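PDB 3UPV: heat shock protein STI1 from Saccharomyces cerevisiae, which links the chaperones Hsp70 and Hsp90 as a co-chaperone, this piece being its TPR2B domain, caught with a peptide from the C-terminal end of Hsp70. Local coordinates for residues 22-27 / 45-50; 40-45 / 75-80. All blocks are in the same frame, centred on the assembly; numbering follows the deposited sequence.

In the fold
Helix 38-50, the first helix of TPR 8, serves both contacts. In interaction 1 it packs back against helix 20-33 of TPR 7; in interaction 2 it receives an arginine from helix 72-84 of TPR 9. The two centres lie about 10 Å apart, and the centre of interaction 2 is about 1 Å from that of the chain. Ala45 belongs to both segments of this helix, and Ala46 CB comes within 3.1 Å of Arg77 NH2. Tyr27 CE1 also packs on Asn43 ND2 at 3.4 Å. The bound Hsp70 peptide runs past both: Lys50 meets an acidic side chain of it, while Asn43 and Arg77 hold its backbone.

Interaction 1 (22-27 / 45-50); sequences NAVKAY and AAALAK
Ala47 and Val24 carry most of this contact, burying 57 and 55 Å² respectively against the opposing segment, and they are also where the two backbones come nearest, with the CA of Val24 5.8 Å from the CA of Ala47. The local axes approach to 8.6 Å and run nearly antiparallel, at 155°. Small side chains make such closeness possible. The methyl of Ala47 points toward helix 20-33 and is met by two carbons of successive residues: Val24 CG2 lies 3.6 Å from Ala47 CB, and Ala23 CB touches that same methyl at 3.8 Å.

Val24 does this with one branch. Its CG1 is anti to the backbone N (chi1 167°), which leaves CG2 beside that N and turned to the neighbouring helix, where it fits between Ala47 and Leu48. On the Leu48 side the fit is looser, CG2 of Val24 standing 4.1 Å from Leu48 CG. The CB of Leu48 does not aim at Val24; it is the far part of the side chain, CG and CD2, that swings in beside the valine methyl. No hydrogen bond passes between the segments, so the contact rests on shape and apolar burial alone. It is partly buried: the two alanines are deep, whereas Val24 and Leu48 keep some solvent exposure.

In the fold this is the seam between two tetratricopeptide repeats, the second helix of TPR 7 lying against the first helix of TPR 8. Tyr14 of helix 2-16 packs on Ala23, and Phe15 of that helix reaches Ala46. Beyond Leu48, helix 54-67 closes in with Glu56 and Asp60, so helix 38-50 is wedged between the preceding repeat and its own partner helix.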
loop_
_atom_site.group_PDB
_atom_site.type_symbol
_atom_site.label_atom_id
_atom_site.label_comp_id
_atom_site.label_asym_id
_atom_site.label_seq_id
_atom_site.Cartn_x
_atom_site.Cartn_y
_atom_site.Cartn_z
ATOM N N ASN A 22 12.661 10.874 1.965
ATOM C CA ASN A 22 13.417 10.154 2.982
ATOM C C ASN A 22 12.727 8.858 3.449
ATOM O O ASN A 22 13.430 7.874 3.693
ATOM C CB ASN A 22 13.820 11.079 4.173
ATOM C CG ASN A 22 15.065 11.884 3.870
ATOM O OD1 ASN A 22 16.021 11.366 3.249
ATOM N ND2 ASN A 22 15.075 13.166 4.279
ATOM N N ALA A 23 11.381 8.851 3.544
ATOM C CA ALA A 23 10.633 7.593 3.692
ATOM C C ALA A 23 10.955 6.596 2.591
ATOM O O ALA A 23 11.166 5.431 2.889
ATOM C CB ALA A 23 9.128 7.842 3.727
ATOM N N VAL A 24 10.946 7.020 1.294
ATOM C CA VAL A 24 11.331 6.129 0.209
ATOM C C VAL A 24 12.678 5.494 0.510
ATOM O O VAL A 24 12.839 4.253 0.358
ATOM C CB VAL A 24 11.297 6.908 -1.143
ATOM C CG1 VAL A 24 11.985 6.114 -2.224
ATOM C CG2 VAL A 24 9.815 7.143 -1.499
ATOM N N LYS A 25 13.624 6.329 0.979
ATOM C CA LYS A 25 14.984 5.862 1.150
ATOM C C LYS A 25 15.008 4.825 2.278
ATOM O O LYS A 25 15.631 3.750 2.148
ATOM C CB LYS A 25 15.870 7.081 1.457
ATOM C CG LYS A 25 17.304 6.853 1.655
ATOM C CD LYS A 25 18.010 8.185 1.321
ATOM C CE LYS A 25 17.880 8.538 -0.183
ATOM N NZ LYS A 25 18.576 9.798 -0.511
ATOM N N ALA A 26 14.300 5.142 3.373
ATOM C CA ALA A 26 14.259 4.221 4.528
ATOM C C ALA A 26 13.595 2.899 4.159
ATOM O O ALA A 26 14.081 1.864 4.572
ATOM C CB ALA A 26 13.562 4.931 5.770
ATOM N N TYR A 27 12.513 2.925 3.371
ATOM C CA TYR A 27 11.812 1.700 3.029
ATOM C C TYR A 27 12.600 0.872 2.021
ATOM O O TYR A 27 12.518 -0.343 2.005
ATOM C CB TYR A 27 10.364 1.968 2.581
ATOM C CG TYR A 27 9.533 2.536 3.717
ATOM C CD1 TYR A 27 9.552 1.912 4.990
ATOM C CD2 TYR A 27 8.718 3.666 3.547
ATOM C CE1 TYR A 27 8.791 2.386 6.066
ATOM C CE2 TYR A 27 7.904 4.129 4.660
ATOM C CZ TYR A 27 7.949 3.499 5.872
ATOM O OH TYR A 27 7.131 3.982 6.874
ATOM N N ALA A 45 5.591 1.897 -1.270
ATOM C CA ALA A 45 4.480 2.339 -2.133
ATOM C C ALA A 45 3.759 3.557 -1.553
ATOM O O ALA A 45 3.302 4.465 -2.281
ATOM C CB ALA A 45 3.478 1.230 -2.360
ATOM N N ALA A 46 3.557 3.546 -0.262
ATOM C CA ALA A 46 2.781 4.654 0.356
ATOM C C ALA A 46 3.501 5.958 0.109
ATOM O O ALA A 46 2.870 7.016 -0.164
ATOM C CB ALA A 46 2.588 4.398 1.870
ATOM N N ALA A 47 4.819 5.913 0.259
ATOM C CA ALA A 47 5.595 7.129 0.072
ATOM C C ALA A 47 5.713 7.562 -1.405
ATOM O O ALA A 47 5.644 8.764 -1.757
ATOM C CB ALA A 47 6.984 6.987 0.756
ATOM N N LEU A 48 5.951 6.594 -2.283
ATOM C CA LEU A 48 5.991 6.867 -3.714
ATOM C C LEU A 48 4.614 7.452 -4.173
ATOM O O LEU A 48 4.559 8.317 -4.998
ATOM C CB LEU A 48 6.265 5.590 -4.471
ATOM C CG LEU A 48 7.690 5.028 -4.348
ATOM C CD1 LEU A 48 7.677 3.559 -4.765
ATOM C CD2 LEU A 48 8.645 5.781 -5.287
ATOM N N ALA A 49 3.520 6.957 -3.630
ATOM C CA ALA A 49 2.188 7.437 -4.026
ATOM C C ALA A 49 2.056 8.925 -3.609
ATOM O O ALA A 49 1.540 9.753 -4.365
ATOM C CB ALA A 49 1.103 6.574 -3.312
ATOM N N LYS A 50 2.622 9.288 -2.451
ATOM C CA LYS A 50 2.516 10.682 -2.008
ATOM C C LYS A 50 3.303 11.555 -2.945
ATOM O O LYS A 50 3.020 12.769 -3.094
ATOM C CB LYS A 50 3.047 10.896 -0.580
ATOM C CG LYS A 50 2.119 10.329 0.510
ATOM C CD LYS A 50 0.912 11.298 0.683
ATOM C CE LYS A 50 0.065 10.878 1.875
ATOM N NZ LYS A 50 -1.110 11.767 2.189
#

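Interaction 2 (40-45 / 75-80); sequences GYSNRA and YIRKAT
Arg77 reaches from helix 72-84 to Ser42 on helix 38-50, joining the first helices of two successive tetratricopeptide repeats on the peptide-binding side of the superhelix. Its NE donates to Ser42 OG at 3.1 Å, nearly straight (164°), with the oxygen at the guanidinium edge and only 8° out of its plane. The Ser42 carbonyl O is equally near NE, but its angle is too poor for a bond. Nearer the root of the side chain, Arg77 CD rests 3.7 Å from Ala45 CB.

The arm leaves its helix extended, CG anti to the backbone N, then bends at chi3 (-58°), which brings NE to the serine while NH1 and NH2 reach the Hsp70 peptide. NH1 bonds to the peptide backbone; NH2 adds a weak bond there. A leucine in place of Arg77 would probably leave Ser42 OG without this donor and the peptide backbone without the bonds it takes from NH1 and NH2.

One water ties this first shell to Asn43. It accepts from NH1 of Arg77 at 3.0 Å and donates to OD1 of Asn43, a residue whose ND2 bonds to the peptide backbone. The hydroxyl of Ser42 works both ways: it accepts from Arg77 NE and donates to this water, with Ser42 OG 2.6 Å from the water oxygen.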
loop_
_atom_site.group_PDB
_atom_site.type_symbol
_atom_site.label_atom_id
_atom_site.label_comp_id
_atom_site.label_asym_id
_atom_site.label_seq_id
_atom_site.Cartn_x
_atom_site.Cartn_y
_atom_site.Cartn_z
ATOM N N GLY A 40 7.655 -3.646 3.856
ATOM C CA GLY A 40 8.596 -2.684 3.248
ATOM C C GLY A 40 8.113 -2.188 1.887
ATOM O O GLY A 40 8.243 -0.980 1.545
ATOM N N TYR A 41 7.610 -3.123 1.075
ATOM C CA TYR A 41 7.074 -2.790 -0.256
ATOM C C TYR A 41 5.846 -1.919 -0.128
ATOM O O TYR A 41 5.785 -0.863 -0.782
ATOM C CB TYR A 41 6.763 -4.087 -1.009
ATOM C CG TYR A 41 7.983 -4.921 -1.193
ATOM C CD1 TYR A 41 8.207 -6.013 -0.345
ATOM C CD2 TYR A 41 8.953 -4.584 -2.135
ATOM C CE1 TYR A 41 9.325 -6.778 -0.427
ATOM C CE2 TYR A 41 10.109 -5.436 -2.294
ATOM C CZ TYR A 41 10.300 -6.504 -1.391
ATOM O OH TYR A 41 11.389 -7.360 -1.379
ATOM N N SER A 42 4.888 -2.338 0.697
ATOM C CA SER A 42 3.671 -1.561 0.880
ATOM C C SER A 42 4.048 -0.175 1.386
ATOM O O SER A 42 3.471 0.826 0.940
ATOM C CB SER A 42 2.708 -2.261 1.842
ATOM O OG SER A 42 1.647 -1.373 2.188
ATOM N N ASN A 43 5.007 -0.109 2.341
ATOM C CA ASN A 43 5.372 1.160 2.945
ATOM C C ASN A 43 6.070 2.043 1.909
ATOM O O ASN A 43 5.721 3.229 1.753
ATOM C CB ASN A 43 6.277 0.972 4.172
ATOM C CG ASN A 43 5.539 0.424 5.415
ATOM O OD1 ASN A 43 4.298 0.414 5.539
ATOM N ND2 ASN A 43 6.352 -0.003 6.375
ATOM N N ARG A 44 7.008 1.475 1.124
ATOM C CA ARG A 44 7.603 2.319 0.114
ATOM C C ARG A 44 6.540 2.790 -0.879
ATOM O O ARG A 44 6.569 3.982 -1.280
ATOM C CB ARG A 44 8.679 1.518 -0.635
ATOM C CG ARG A 44 9.493 2.415 -1.528
ATOM C CD ARG A 44 10.792 1.787 -2.114
ATOM N NE ARG A 44 10.526 0.640 -2.946
ATOM C CZ ARG A 44 11.468 -0.155 -3.421
ATOM N NH1 ARG A 44 12.778 0.046 -3.103
ATOM N NH2 ARG A 44 11.097 -1.177 -4.166
ATOM N N ALA A 45 5.591 1.897 -1.270
ATOM C CA ALA A 45 4.480 2.339 -2.133
ATOM C C ALA A 45 3.759 3.557 -1.553
ATOM O O ALA A 45 3.302 4.465 -2.281
ATOM C CB ALA A 45 3.478 1.230 -2.360
ATOM N N TYR A 75 -3.540 -4.400 -0.927
ATOM C CA TYR A 75 -4.610 -4.402 -1.927
ATOM C C TYR A 75 -5.320 -3.054 -1.979
ATOM O O TYR A 75 -5.546 -2.499 -3.127
ATOM C CB TYR A 75 -5.631 -5.490 -1.670
ATOM C CG TYR A 75 -5.142 -6.924 -1.661
ATOM C CD1 TYR A 75 -5.090 -7.694 -2.835
ATOM C CD2 TYR A 75 -4.754 -7.538 -0.468
ATOM C CE1 TYR A 75 -4.651 -9.037 -2.788
ATOM C CE2 TYR A 75 -4.264 -8.837 -0.447
ATOM C CZ TYR A 75 -4.255 -9.595 -1.574
ATOM O OH TYR A 75 -3.850 -10.922 -1.447
ATOM N N ILE A 76 -5.607 -2.483 -0.797
ATOM C CA ILE A 76 -6.294 -1.226 -0.776
ATOM C C ILE A 76 -5.401 -0.124 -1.378
ATOM O O ILE A 76 -5.803 0.683 -2.263
ATOM C CB ILE A 76 -6.752 -0.837 0.610
ATOM C CG1 ILE A 76 -7.777 -1.853 1.086
ATOM C CG2 ILE A 76 -7.321 0.615 0.554
ATOM C CD1 ILE A 76 -8.115 -1.733 2.543
ATOM N N ARG A 77 -4.123 -0.162 -0.991
ATOM C CA ARG A 77 -3.165 0.784 -1.573
ATOM C C ARG A 77 -3.060 0.711 -3.088
ATOM O O ARG A 77 -2.988 1.738 -3.815
ATOM C CB ARG A 77 -1.818 0.514 -0.938
ATOM C CG ARG A 77 -1.030 1.708 -1.015
ATOM C CD ARG A 77 0.363 1.622 -0.363
ATOM N NE ARG A 77 0.393 1.272 1.068
ATOM C CZ ARG A 77 0.077 2.136 2.035
ATOM N NH1 ARG A 77 0.150 1.801 3.343
ATOM N NH2 ARG A 77 -0.296 3.359 1.679
ATOM N N LYS A 78 -2.904 -0.502 -3.597
ATOM C CA LYS A 78 -2.850 -0.690 -5.041
ATOM C C LYS A 78 -4.079 -0.130 -5.778
ATOM O O LYS A 78 -3.924 0.509 -6.821
ATOM C CB LYS A 78 -2.800 -2.171 -5.314
ATOM C CG LYS A 78 -2.758 -2.529 -6.799
ATOM C CD LYS A 78 -2.654 -4.063 -6.933
ATOM C CE LYS A 78 -2.895 -4.501 -8.363
ATOM N NZ LYS A 78 -2.722 -5.992 -8.566
ATOM N N ALA A 79 -5.278 -0.432 -5.249
ATOM C CA ALA A 79 -6.516 0.070 -5.868
ATOM C C ALA A 79 -6.525 1.565 -5.905
ATOM O O ALA A 79 -6.985 2.167 -6.894
ATOM C CB ALA A 79 -7.717 -0.416 -5.137
ATOM N N THR A 80 -6.074 2.176 -4.802
ATOM C CA THR A 80 -6.044 3.660 -4.715
ATOM C C THR A 80 -5.094 4.206 -5.823
ATOM O O THR A 80 -5.431 5.166 -6.500
ATOM C CB THR A 80 -5.668 4.223 -3.329
ATOM O OG1 THR A 80 -4.317 3.907 -3.012
ATOM C CG2 THR A 80 -6.548 3.673 -2.239
HETATM O O HOH W 1 1.877 -0.319 4.579
#